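Local coordinates for transcriptional regulator (TetR/AcrR family) (Bacillus halodurans, PDB 5GP9), which probably represses genes of fatty acid degradation by binding operator DNA as a dimer, with a long-chain fatty acyl effector probably releasing it, at residues D78-L83 against K140-Q145; M89-L94 against E162-W167; L133-K138 against L147-A152. All coordinates share one frame; numbering follows the deposited sequence.

Contact 1: residues D78-L83 against K140-Q145; sequences DVEEKL and KGYFFQ
Val79 and Tyr142 bring the first turn of helix 79-95 to within 7.2 Å, CA to CA, of the loop that follows helix 113-139. The two side chains run antiparallel, each reaching past the other. Val79 CG2 does the touching: it comes obliquely against the tyrosine ring, 3.2 Å from Tyr142 CD2, and also rests against Tyr142 CB. The phenol reaches this side of the helix because Tyr142 CG stands anti to its backbone N (chi1 -173°), which extends the ring along the helix start toward Glu80. There the hydroxyl oxygen Tyr142 OH lies 3.1 Å from Glu80 CB and nearly as close to CG, so it meets the aliphatic root of the glutamate. The carboxylate itself is carried off by a bend at chi2 (-94°), and its plane is turned 67° from that of the ring. Val79 CG1, the other methyl, comes to 4.4 Å from Lys140 CD, a looser touch. The helix start is capped within its own segment: Asp78 OD1 accepts from Glu80 N (2.6 Å) on the anti side, well out of the carboxylate plane. Leu188 of helix 180-189 touches both Tyr142 and Phe143; Lys82–Glu136 and Phe143–Gly137 bonds reach helix 113-139, and Tyr142 and Phe144 make backbone hydrogen bonds to the second subunit. Across the two segments no hydrogen bond forms, so the 279 Å² buried between them is held by apolar and van der Waals contact.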
loop_
_atom_site.group_PDB
_atom_site.type_symbol
_atom_site.label_atom_id
_atom_site.label_comp_id
_atom_site.label_asym_id
_atom_site.label_seq_id
_atom_site.Cartn_x
_atom_site.Cartn_y
_atom_site.Cartn_z
ATOM N N ASP A 78 -16.049 -23.921 -7.012
ATOM C CA ASP A 78 -15.312 -23.933 -5.779
ATOM C C ASP A 78 -14.802 -22.504 -5.443
ATOM O O ASP A 78 -14.330 -21.792 -6.324
ATOM C CB ASP A 78 -14.191 -24.981 -5.942
ATOM C CG ASP A 78 -13.291 -25.077 -4.743
ATOM O OD1 ASP A 78 -13.244 -24.102 -3.972
ATOM O OD2 ASP A 78 -12.605 -26.110 -4.581
ATOM N N VAL A 79 -14.895 -22.079 -4.187
ATOM C CA VAL A 79 -14.462 -20.706 -3.844
ATOM C C VAL A 79 -12.912 -20.554 -3.662
ATOM O O VAL A 79 -12.372 -19.399 -3.509
ATOM C CB VAL A 79 -15.208 -20.177 -2.594
ATOM C CG1 VAL A 79 -16.706 -20.384 -2.694
ATOM C CG2 VAL A 79 -14.667 -20.808 -1.331
ATOM N N GLU A 80 -12.240 -21.717 -3.538
ATOM C CA GLU A 80 -10.779 -21.894 -3.739
ATOM C C GLU A 80 -10.464 -21.424 -5.144
ATOM O O GLU A 80 -9.546 -20.628 -5.386
ATOM C CB GLU A 80 -10.392 -23.392 -3.598
ATOM C CG GLU A 80 -8.998 -23.858 -4.043
ATOM C CD GLU A 80 -8.981 -24.377 -5.493
ATOM O OE1 GLU A 80 -9.706 -25.378 -5.782
ATOM O OE2 GLU A 80 -8.261 -23.773 -6.349
ATOM N N GLU A 81 -11.262 -21.914 -6.080
ATOM C CA GLU A 81 -11.083 -21.549 -7.463
ATOM C C GLU A 81 -11.324 -20.062 -7.624
ATOM O O GLU A 81 -10.582 -19.417 -8.338
ATOM C CB GLU A 81 -12.049 -22.349 -8.359
ATOM C CG GLU A 81 -11.608 -22.607 -9.786
ATOM C CD GLU A 81 -12.709 -23.342 -10.559
ATOM O OE1 GLU A 81 -13.241 -22.774 -11.543
ATOM O OE2 GLU A 81 -13.101 -24.454 -10.131
ATOM N N LYS A 82 -12.375 -19.556 -6.992
ATOM C CA LYS A 82 -12.783 -18.155 -7.135
ATOM C C LYS A 82 -11.695 -17.171 -6.630
ATOM O O LYS A 82 -11.474 -16.108 -7.239
ATOM C CB LYS A 82 -14.092 -17.921 -6.453
ATOM C CG LYS A 82 -15.226 -18.612 -7.186
ATOM C CD LYS A 82 -16.529 -18.096 -6.626
ATOM C CE LYS A 82 -17.719 -18.824 -7.259
ATOM N NZ LYS A 82 -18.976 -18.290 -6.680
ATOM N N LEU A 83 -11.080 -17.509 -5.495
ATOM C CA LEU A 83 -9.962 -16.690 -4.986
ATOM C C LEU A 83 -8.809 -16.779 -6.018
ATOM O O LEU A 83 -8.143 -15.760 -6.302
ATOM C CB LEU A 83 -9.490 -17.119 -3.571
ATOM C CG LEU A 83 -8.340 -16.276 -2.930
ATOM C CD1 LEU A 83 -8.765 -14.827 -2.819
ATOM C CD2 LEU A 83 -8.007 -16.792 -1.541
ATOM N N LYS A 140 -20.054 -21.573 2.968
ATOM C CA LYS A 140 -19.858 -22.942 2.467
ATOM C C LYS A 140 -18.722 -23.673 3.135
ATOM O O LYS A 140 -18.280 -24.715 2.666
ATOM C CB LYS A 140 -19.621 -22.914 0.942
ATOM C CG LYS A 140 -20.648 -22.071 0.180
ATOM C CD LYS A 140 -20.526 -22.196 -1.343
ATOM C CE LYS A 140 -21.527 -21.376 -2.165
ATOM N NZ LYS A 140 -22.793 -21.136 -1.442
ATOM N N GLY A 141 -18.168 -23.123 4.214
ATOM C CA GLY A 141 -17.249 -23.878 5.033
ATOM C C GLY A 141 -15.819 -23.933 4.551
ATOM O O GLY A 141 -15.006 -24.565 5.188
ATOM N N TYR A 142 -15.491 -23.203 3.481
ATOM C CA TYR A 142 -14.138 -23.183 2.960
ATOM C C TYR A 142 -13.199 -22.231 3.757
ATOM O O TYR A 142 -12.015 -22.580 4.021
ATOM C CB TYR A 142 -14.134 -22.768 1.512
ATOM C CG TYR A 142 -12.746 -22.894 0.894
ATOM C CD1 TYR A 142 -12.077 -24.129 0.866
ATOM C CD2 TYR A 142 -12.091 -21.783 0.339
ATOM C CE1 TYR A 142 -10.818 -24.264 0.278
ATOM C CE2 TYR A 142 -10.853 -21.908 -0.267
ATOM C CZ TYR A 142 -10.200 -23.138 -0.278
ATOM O OH TYR A 142 -8.964 -23.256 -0.879
ATOM N N PHE A 143 -13.696 -21.052 4.097
ATOM C CA PHE A 143 -12.969 -20.183 5.010
ATOM C C PHE A 143 -13.437 -20.292 6.446
ATOM O O PHE A 143 -14.630 -20.448 6.723
ATOM C CB PHE A 143 -13.116 -18.709 4.610
ATOM C CG PHE A 143 -12.681 -18.394 3.220
ATOM C CD1 PHE A 143 -11.504 -18.932 2.680
ATOM C CD2 PHE A 143 -13.445 -17.532 2.452
ATOM C CE1 PHE A 143 -11.080 -18.622 1.379
ATOM C CE2 PHE A 143 -13.070 -17.238 1.138
ATOM C CZ PHE A 143 -11.867 -17.724 0.621
ATOM N N PHE A 144 -12.457 -20.128 7.346
ATOM C CA PHE A 144 -12.611 -20.121 8.788
ATOM C C PHE A 144 -13.867 -19.342 9.158
ATOM O O PHE A 144 -14.041 -18.194 8.738
ATOM C CB PHE A 144 -11.274 -19.582 9.379
ATOM C CG PHE A 144 -11.250 -19.426 10.840
ATOM C CD1 PHE A 144 -11.583 -20.507 11.677
ATOM C CD2 PHE A 144 -10.855 -18.209 11.421
ATOM C CE1 PHE A 144 -11.560 -20.377 13.071
ATOM C CE2 PHE A 144 -10.808 -18.075 12.818
ATOM C CZ PHE A 144 -11.170 -19.157 13.645
ATOM N N GLN A 145 -14.813 -19.980 9.866
ATOM C CA GLN A 145 -16.072 -19.307 10.241
ATOM C C GLN A 145 -15.957 -18.033 11.093
ATOM O O GLN A 145 -16.805 -17.142 10.972
ATOM C CB GLN A 145 -17.042 -20.272 10.963
ATOM C CG GLN A 145 -17.889 -21.168 10.051
ATOM C CD GLN A 145 -18.914 -20.410 9.190
ATOM O OE1 GLN A 145 -18.555 -19.770 8.211
ATOM N NE2 GLN A 145 -20.186 -20.513 9.537
#

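Contact 2: residues M89-L94 against E162-W167; sequences MHFKQL and EVVTNW. With PLM (palmitic acid), chain E.
The contact lies in the helical C-terminal domain of a TetR-family regulator, the ligand-binding part of this fold, where helices 79-95 and 149-169 run side by side next to a bound palmitic acid. Phe91 and Val164 are the nearest backbone pair, and the short helical segments cross at -24° with their axes 11.1 Å apart, a spacing filled by side chains. Val164 is shared among Phe91, Leu94 and His90. Val164 CG2 lies obliquely against the phenylalanine ring, 3.7 Å from Phe91 CE1, while Val164 CG1 meets Leu94 CD1, also at 3.7 Å, the leucine and valine side chains roughly perpendicular. Val164 CG1 stands anti to the backbone N and CG2 anti to the carbonyl carbon (chi1 178°), which gives one methyl to the leucine and the other to the phenylalanine and histidine. The far end of the same ring, Phe91 CZ, rests on Val163 CG1. Trp167 turns its indole to the backbone of helix 79-95: Leu94 O lies at the edge of the ring, near its plane, 3.3 Å from Trp167 CH2. His90, with Leu94 CD1, links this packing to the ligand: the chain atom CC of palmitic acid lies over one face of the imidazole, 3.6 Å from His90 NE2 and offset toward the rim, and Val164 CG2 also touches the ring obliquely. The imidazole is steadied by a hydrogen bond between His90 ND1 and Tyr126 OH. Around this buried core, helix 98-107 packs on Leu94, Val164 and Trp167, helix 180-189 covers Phe91 through Val180 and Val183, and Gln154 of the second subunit packs on Val163.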
loop_
_atom_site.group_PDB
_atom_site.type_symbol
_atom_site.label_atom_id
_atom_site.label_comp_id
_atom_site.label_asym_id
_atom_site.label_seq_id
_atom_site.Cartn_x
_atom_site.Cartn_y
_atom_site.Cartn_z
ATOM N N MET A 89 -6.633 -12.680 -12.151
ATOM C CA MET A 89 -7.098 -11.504 -12.894
ATOM C C MET A 89 -6.497 -10.184 -12.421
ATOM O O MET A 89 -6.211 -9.322 -13.237
ATOM C CB MET A 89 -8.622 -11.419 -12.835
ATOM C CG MET A 89 -9.325 -12.491 -13.651
ATOM S SD MET A 89 -9.162 -12.163 -15.444
ATOM C CE MET A 89 -9.697 -10.469 -15.546
ATOM N N HIS A 90 -6.250 -10.009 -11.116
ATOM C CA HIS A 90 -5.539 -8.841 -10.657
ATOM C C HIS A 90 -4.159 -8.722 -11.283
ATOM O O HIS A 90 -3.769 -7.667 -11.790
ATOM C CB HIS A 90 -5.513 -8.864 -9.088
ATOM C CG HIS A 90 -4.974 -7.624 -8.418
ATOM N ND1 HIS A 90 -5.574 -7.057 -7.315
ATOM C CD2 HIS A 90 -3.916 -6.829 -8.699
ATOM C CE1 HIS A 90 -4.859 -6.027 -6.909
ATOM N NE2 HIS A 90 -3.865 -5.845 -7.741
ATOM N N PHE A 91 -3.404 -9.826 -11.260
ATOM C CA PHE A 91 -2.026 -9.829 -11.674
ATOM C C PHE A 91 -2.038 -9.740 -13.226
ATOM O O PHE A 91 -1.169 -9.026 -13.802
ATOM C CB PHE A 91 -1.303 -11.120 -11.175
ATOM C CG PHE A 91 -0.853 -11.054 -9.710
ATOM C CD1 PHE A 91 -1.223 -9.997 -8.874
ATOM C CD2 PHE A 91 -0.163 -12.068 -9.180
ATOM C CE1 PHE A 91 -0.824 -9.966 -7.542
ATOM C CE2 PHE A 91 0.217 -12.097 -7.870
ATOM C CZ PHE A 91 -0.132 -11.041 -7.020
ATOM N N LYS A 92 -2.975 -10.468 -13.836
ATOM C CA LYS A 92 -3.058 -10.504 -15.324
ATOM C C LYS A 92 -3.275 -9.118 -15.916
ATOM O O LYS A 92 -2.616 -8.711 -16.882
ATOM C CB LYS A 92 -4.180 -11.462 -15.730
ATOM C CG LYS A 92 -4.508 -11.639 -17.192
ATOM C CD LYS A 92 -6.032 -11.712 -17.396
ATOM C CE LYS A 92 -6.487 -11.358 -18.810
ATOM N NZ LYS A 92 -5.839 -10.138 -19.385
ATOM N N GLN A 93 -4.227 -8.405 -15.361
ATOM C CA GLN A 93 -4.572 -7.082 -15.884
ATOM C C GLN A 93 -3.390 -6.117 -15.824
ATOM O O GLN A 93 -3.207 -5.325 -16.720
ATOM C CB GLN A 93 -5.820 -6.509 -15.214
ATOM C CG GLN A 93 -7.013 -7.457 -15.212
ATOM C CD GLN A 93 -7.996 -7.300 -16.323
ATOM O OE1 GLN A 93 -8.903 -6.478 -16.252
ATOM N NE2 GLN A 93 -7.878 -8.162 -17.329
ATOM N N LEU A 94 -2.597 -6.139 -14.771
ATOM C CA LEU A 94 -1.507 -5.267 -14.703
ATOM C C LEU A 94 -0.252 -5.778 -15.515
ATOM O O LEU A 94 0.575 -4.979 -16.061
ATOM C CB LEU A 94 -1.187 -5.019 -13.243
ATOM C CG LEU A 94 -2.273 -4.117 -12.624
ATOM C CD1 LEU A 94 -2.149 -4.104 -11.112
ATOM C CD2 LEU A 94 -2.240 -2.683 -13.227
ATOM N N GLU A 162 0.844 -4.980 -2.536
ATOM C CA GLU A 162 2.216 -4.947 -2.189
ATOM C C GLU A 162 3.080 -5.775 -3.147
ATOM O O GLU A 162 4.135 -5.322 -3.557
ATOM C CB GLU A 162 2.439 -5.356 -0.759
ATOM C CG GLU A 162 3.856 -5.311 -0.230
ATOM C CD GLU A 162 4.381 -3.877 0.014
ATOM O OE1 GLU A 162 3.566 -2.953 0.040
ATOM O OE2 GLU A 162 5.577 -3.731 0.149
ATOM N N VAL A 163 2.594 -6.962 -3.512
ATOM C CA VAL A 163 3.322 -7.809 -4.489
ATOM C C VAL A 163 3.440 -7.029 -5.820
ATOM O O VAL A 163 4.521 -6.876 -6.362
ATOM C CB VAL A 163 2.622 -9.148 -4.647
ATOM C CG1 VAL A 163 3.228 -9.922 -5.873
ATOM C CG2 VAL A 163 2.688 -9.911 -3.363
ATOM N N VAL A 164 2.350 -6.445 -6.317
ATOM C CA VAL A 164 2.354 -5.694 -7.607
ATOM C C VAL A 164 3.300 -4.482 -7.510
ATOM O O VAL A 164 4.085 -4.228 -8.444
ATOM C CB VAL A 164 0.928 -5.216 -8.059
ATOM C CG1 VAL A 164 1.052 -4.414 -9.360
ATOM C CG2 VAL A 164 -0.009 -6.428 -8.208
ATOM N N THR A 165 3.254 -3.747 -6.388
ATOM C CA THR A 165 4.143 -2.613 -6.228
ATOM C C THR A 165 5.588 -2.985 -6.293
ATOM O O THR A 165 6.416 -2.275 -6.899
ATOM C CB THR A 165 3.827 -1.789 -4.995
ATOM O OG1 THR A 165 2.563 -1.188 -5.217
ATOM C CG2 THR A 165 4.829 -0.744 -4.741
ATOM N N ASN A 166 5.937 -4.108 -5.676
ATOM C CA ASN A 166 7.294 -4.521 -5.705
ATOM C C ASN A 166 7.793 -4.877 -7.138
ATOM O O ASN A 166 8.933 -4.557 -7.464
ATOM C CB ASN A 166 7.511 -5.631 -4.681
ATOM C CG ASN A 166 7.772 -5.024 -3.285
ATOM O OD1 ASN A 166 8.904 -4.614 -2.982
ATOM N ND2 ASN A 166 6.729 -4.867 -2.479
ATOM N N TRP A 167 6.899 -5.417 -7.946
ATOM C CA TRP A 167 7.180 -5.808 -9.333
ATOM C C TRP A 167 7.383 -4.528 -10.149
ATOM O O TRP A 167 8.371 -4.362 -10.873
ATOM C CB TRP A 167 6.049 -6.634 -9.817
ATOM C CG TRP A 167 5.869 -6.875 -11.281
ATOM C CD1 TRP A 167 6.595 -7.760 -12.105
ATOM C CD2 TRP A 167 4.905 -6.257 -12.115
ATOM N NE1 TRP A 167 6.117 -7.701 -13.377
ATOM C CE2 TRP A 167 5.080 -6.791 -13.425
ATOM C CE3 TRP A 167 3.863 -5.321 -11.883
ATOM C CZ2 TRP A 167 4.270 -6.422 -14.477
ATOM C CZ3 TRP A 167 3.037 -4.974 -12.930
ATOM C CH2 TRP A 167 3.217 -5.526 -14.204
HETATM C C1 PLM E . -4.409 1.753 0.012
HETATM O O1 PLM E . -4.086 0.560 -0.165
HETATM O O2 PLM E . -4.135 2.295 1.083
HETATM C C2 PLM E . -5.142 2.568 -1.057
HETATM C C3 PLM E . -4.284 2.736 -2.330
HETATM C C4 PLM E . -4.797 3.738 -3.394
HETATM C C5 PLM E . -5.335 3.262 -4.776
HETATM C C6 PLM E . -5.005 1.825 -5.173
HETATM C C7 PLM E . -5.198 1.476 -6.640
HETATM C C8 PLM E . -4.673 0.095 -6.859
HETATM C C9 PLM E . -5.700 -0.948 -7.158
HETATM C CA PLM E . -5.281 -1.691 -8.359
HETATM C CB PLM E . -6.231 -2.866 -8.476
HETATM C CC PLM E . -5.877 -3.627 -9.739
HETATM C CD PLM E . -5.868 -2.634 -10.907
HETATM C CE PLM E . -6.622 -3.005 -12.157
HETATM C CF PLM E . -7.077 -1.685 -12.778
HETATM C CG PLM E . -7.667 -1.994 -14.110
#

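Contact 3: residues L133-K138 against L147-A152; sequences LLMEGK and LDTRLA
Lys138 slants across Thr149 at the turn of a helical hairpin, where helix 113-139 gives way through a loop to helix 149-169 in the C-terminal domain of this TetR-family protein. The lysine chain, bent at chi3 (-89°), passes athwart Leu147, and Lys138 CD lies 4.0 Å from Leu147 CB. It ends with NZ between two oxygens. Lys138 NZ donates to Leu147 O at 2.8 Å, meeting the carbonyl at a C=O...N angle of 160° and tilted 20° from its plane, and it gives an equally short bond to Thr149 OG1. One charged group from the end of the first helix therefore grips both the loop and the first turn of the second. Thr149 divides its branches accordingly: OG1 is turned to the lysine, whereas CG2, anti to the backbone N, faces Leu134 CB. Deeper in the hairpin, Leu134 spreads over the incoming helix, with CD1 and CD2 both against Ala152 CB and CD1 also near Thr149 O. The Leu134 and Leu147 side chains meet more loosely beside it. The second helix has its own cap, since Asp148 OD2 accepts from Leu151 N, while the bond from Arg150 N to OD1 is weak. Leu186 and Leu191 of the second subunit pack on Leu147 and Ala152, so this hairpin end adjoins the dimer interface. At the outer margin Met135 lies nearly square to Thr149, and its sulfur SD lies 3.3 Å from Thr149 OG1, the same oxygen that receives the lysine bond.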
loop_
_atom_site.group_PDB
_atom_site.type_symbol
_atom_site.label_atom_id
_atom_site.label_comp_id
_atom_site.label_asym_id
_atom_site.label_seq_id
_atom_site.Cartn_x
_atom_site.Cartn_y
_atom_site.Cartn_z
ATOM N N LEU A 133 -16.874 -12.603 -1.894
ATOM C CA LEU A 133 -16.150 -13.845 -1.927
ATOM C C LEU A 133 -15.878 -14.476 -0.565
ATOM O O LEU A 133 -15.985 -15.710 -0.368
ATOM C CB LEU A 133 -14.842 -13.652 -2.670
ATOM C CG LEU A 133 -14.058 -14.913 -2.881
ATOM C CD1 LEU A 133 -14.867 -15.924 -3.691
ATOM C CD2 LEU A 133 -12.712 -14.605 -3.551
ATOM N N LEU A 134 -15.487 -13.623 0.363
ATOM C CA LEU A 134 -15.206 -14.052 1.676
ATOM C C LEU A 134 -16.479 -14.566 2.403
ATOM O O LEU A 134 -16.395 -15.541 3.172
ATOM C CB LEU A 134 -14.600 -12.899 2.460
ATOM C CG LEU A 134 -13.148 -12.637 2.022
ATOM C CD1 LEU A 134 -12.751 -11.274 2.540
ATOM C CD2 LEU A 134 -12.204 -13.641 2.613
ATOM N N MET A 135 -17.548 -13.798 2.245
ATOM C CA MET A 135 -18.878 -14.173 2.788
ATOM C C MET A 135 -19.337 -15.540 2.282
ATOM O O MET A 135 -19.827 -16.364 3.080
ATOM C CB MET A 135 -19.933 -13.132 2.387
ATOM C CG MET A 135 -19.866 -11.778 3.065
ATOM S SD MET A 135 -19.463 -11.861 4.812
ATOM C CE MET A 135 -21.050 -12.495 5.458
ATOM N N GLU A 136 -19.218 -15.736 0.956
ATOM C CA GLU A 136 -19.484 -17.029 0.280
ATOM C C GLU A 136 -18.669 -18.154 0.841
ATOM O O GLU A 136 -19.190 -19.245 1.238
ATOM C CB GLU A 136 -19.261 -16.893 -1.227
ATOM C CG GLU A 136 -19.712 -18.091 -1.999
ATOM C CD GLU A 136 -19.509 -18.004 -3.499
ATOM O OE1 GLU A 136 -19.254 -16.897 -4.050
ATOM O OE2 GLU A 136 -19.635 -19.106 -4.107
ATOM N N GLY A 137 -17.363 -17.929 0.899
ATOM C CA GLY A 137 -16.486 -18.943 1.385
ATOM C C GLY A 137 -16.753 -19.338 2.812
ATOM O O GLY A 137 -16.551 -20.518 3.197
ATOM N N LYS A 138 -17.112 -18.365 3.632
ATOM C CA LYS A 138 -17.453 -18.678 5.012
ATOM C C LYS A 138 -18.722 -19.544 5.036
ATOM O O LYS A 138 -18.722 -20.631 5.659
ATOM C CB LYS A 138 -17.636 -17.412 5.854
ATOM C CG LYS A 138 -16.287 -16.828 6.306
ATOM C CD LYS A 138 -16.422 -15.774 7.392
ATOM C CE LYS A 138 -16.593 -14.380 6.874
ATOM N NZ LYS A 138 -16.883 -13.492 8.040
ATOM N N LEU A 147 -13.612 -15.826 10.970
ATOM C CA LEU A 147 -12.852 -14.814 10.232
ATOM C C LEU A 147 -13.612 -13.486 10.148
ATOM O O LEU A 147 -14.737 -13.450 9.767
ATOM C CB LEU A 147 -12.654 -15.340 8.806
ATOM C CG LEU A 147 -11.885 -14.573 7.767
ATOM C CD1 LEU A 147 -10.482 -14.311 8.252
ATOM C CD2 LEU A 147 -11.896 -15.423 6.490
ATOM N N ASP A 148 -12.912 -12.390 10.377
ATOM C CA ASP A 148 -13.483 -11.086 10.119
ATOM C C ASP A 148 -13.344 -10.737 8.642
ATOM O O ASP A 148 -12.247 -10.682 8.115
ATOM C CB ASP A 148 -12.833 -10.039 10.957
ATOM C CG ASP A 148 -13.399 -8.642 10.663
ATOM O OD1 ASP A 148 -14.610 -8.460 10.500
ATOM O OD2 ASP A 148 -12.657 -7.695 10.634
ATOM N N THR A 149 -14.459 -10.543 7.971
ATOM C CA THR A 149 -14.471 -10.215 6.571
ATOM C C THR A 149 -13.621 -8.989 6.295
ATOM O O THR A 149 -12.849 -8.934 5.322
ATOM C CB THR A 149 -15.891 -10.015 6.103
ATOM O OG1 THR A 149 -16.610 -11.245 6.342
ATOM C CG2 THR A 149 -15.932 -9.754 4.580
ATOM N N ARG A 150 -13.749 -7.998 7.140
ATOM C CA ARG A 150 -13.060 -6.713 6.920
ATOM C C ARG A 150 -11.510 -6.908 6.952
ATOM O O ARG A 150 -10.808 -6.525 6.008
ATOM C CB ARG A 150 -13.546 -5.666 7.899
ATOM C CG ARG A 150 -12.709 -4.409 7.926
ATOM C CD ARG A 150 -13.061 -3.542 9.125
ATOM N NE ARG A 150 -12.579 -4.228 10.368
ATOM C CZ ARG A 150 -12.316 -3.616 11.519
ATOM N NH1 ARG A 150 -12.461 -2.292 11.614
ATOM N NH2 ARG A 150 -11.893 -4.344 12.569
ATOM N N LEU A 151 -10.995 -7.565 7.981
ATOM C CA LEU A 151 -9.611 -7.813 8.120
ATOM C C LEU A 151 -9.085 -8.726 7.023
ATOM O O LEU A 151 -7.957 -8.503 6.476
ATOM C CB LEU A 151 -9.346 -8.517 9.452
ATOM C CG LEU A 151 -8.036 -8.244 10.064
ATOM C CD1 LEU A 151 -7.900 -6.751 10.396
ATOM C CD2 LEU A 151 -7.883 -9.072 11.357
ATOM N N ALA A 152 -9.873 -9.763 6.707
ATOM C CA ALA A 152 -9.482 -10.673 5.605
ATOM C C ALA A 152 -9.344 -9.904 4.265
ATOM O O ALA A 152 -8.425 -10.127 3.527
ATOM C CB ALA A 152 -10.514 -11.810 5.513
#

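How the contacts relate
After the N-terminal helices with the predicted helix-turn-helix, and helix 50-74, the chain enters helix 79-95, whose start belongs to contact 1 and later turns to contact 2. Helices 98-107 and 113-139 follow; the end of the latter opens contact 3, and the next loop closes contact 1 after 56 intervening residues. Contact 3 then closes its short hairpin at the start of helix 149-169, crossing contact 1. Contact 2 closes last, farther along that helix, crossing contact 1 and enclosing contact 3. Contacts 1 and 3 touch through the Lys82–Glu136 salt bridge, at one end of the domain; contact 2, about 22 Å from each between centres, ties its interior beside the ligand.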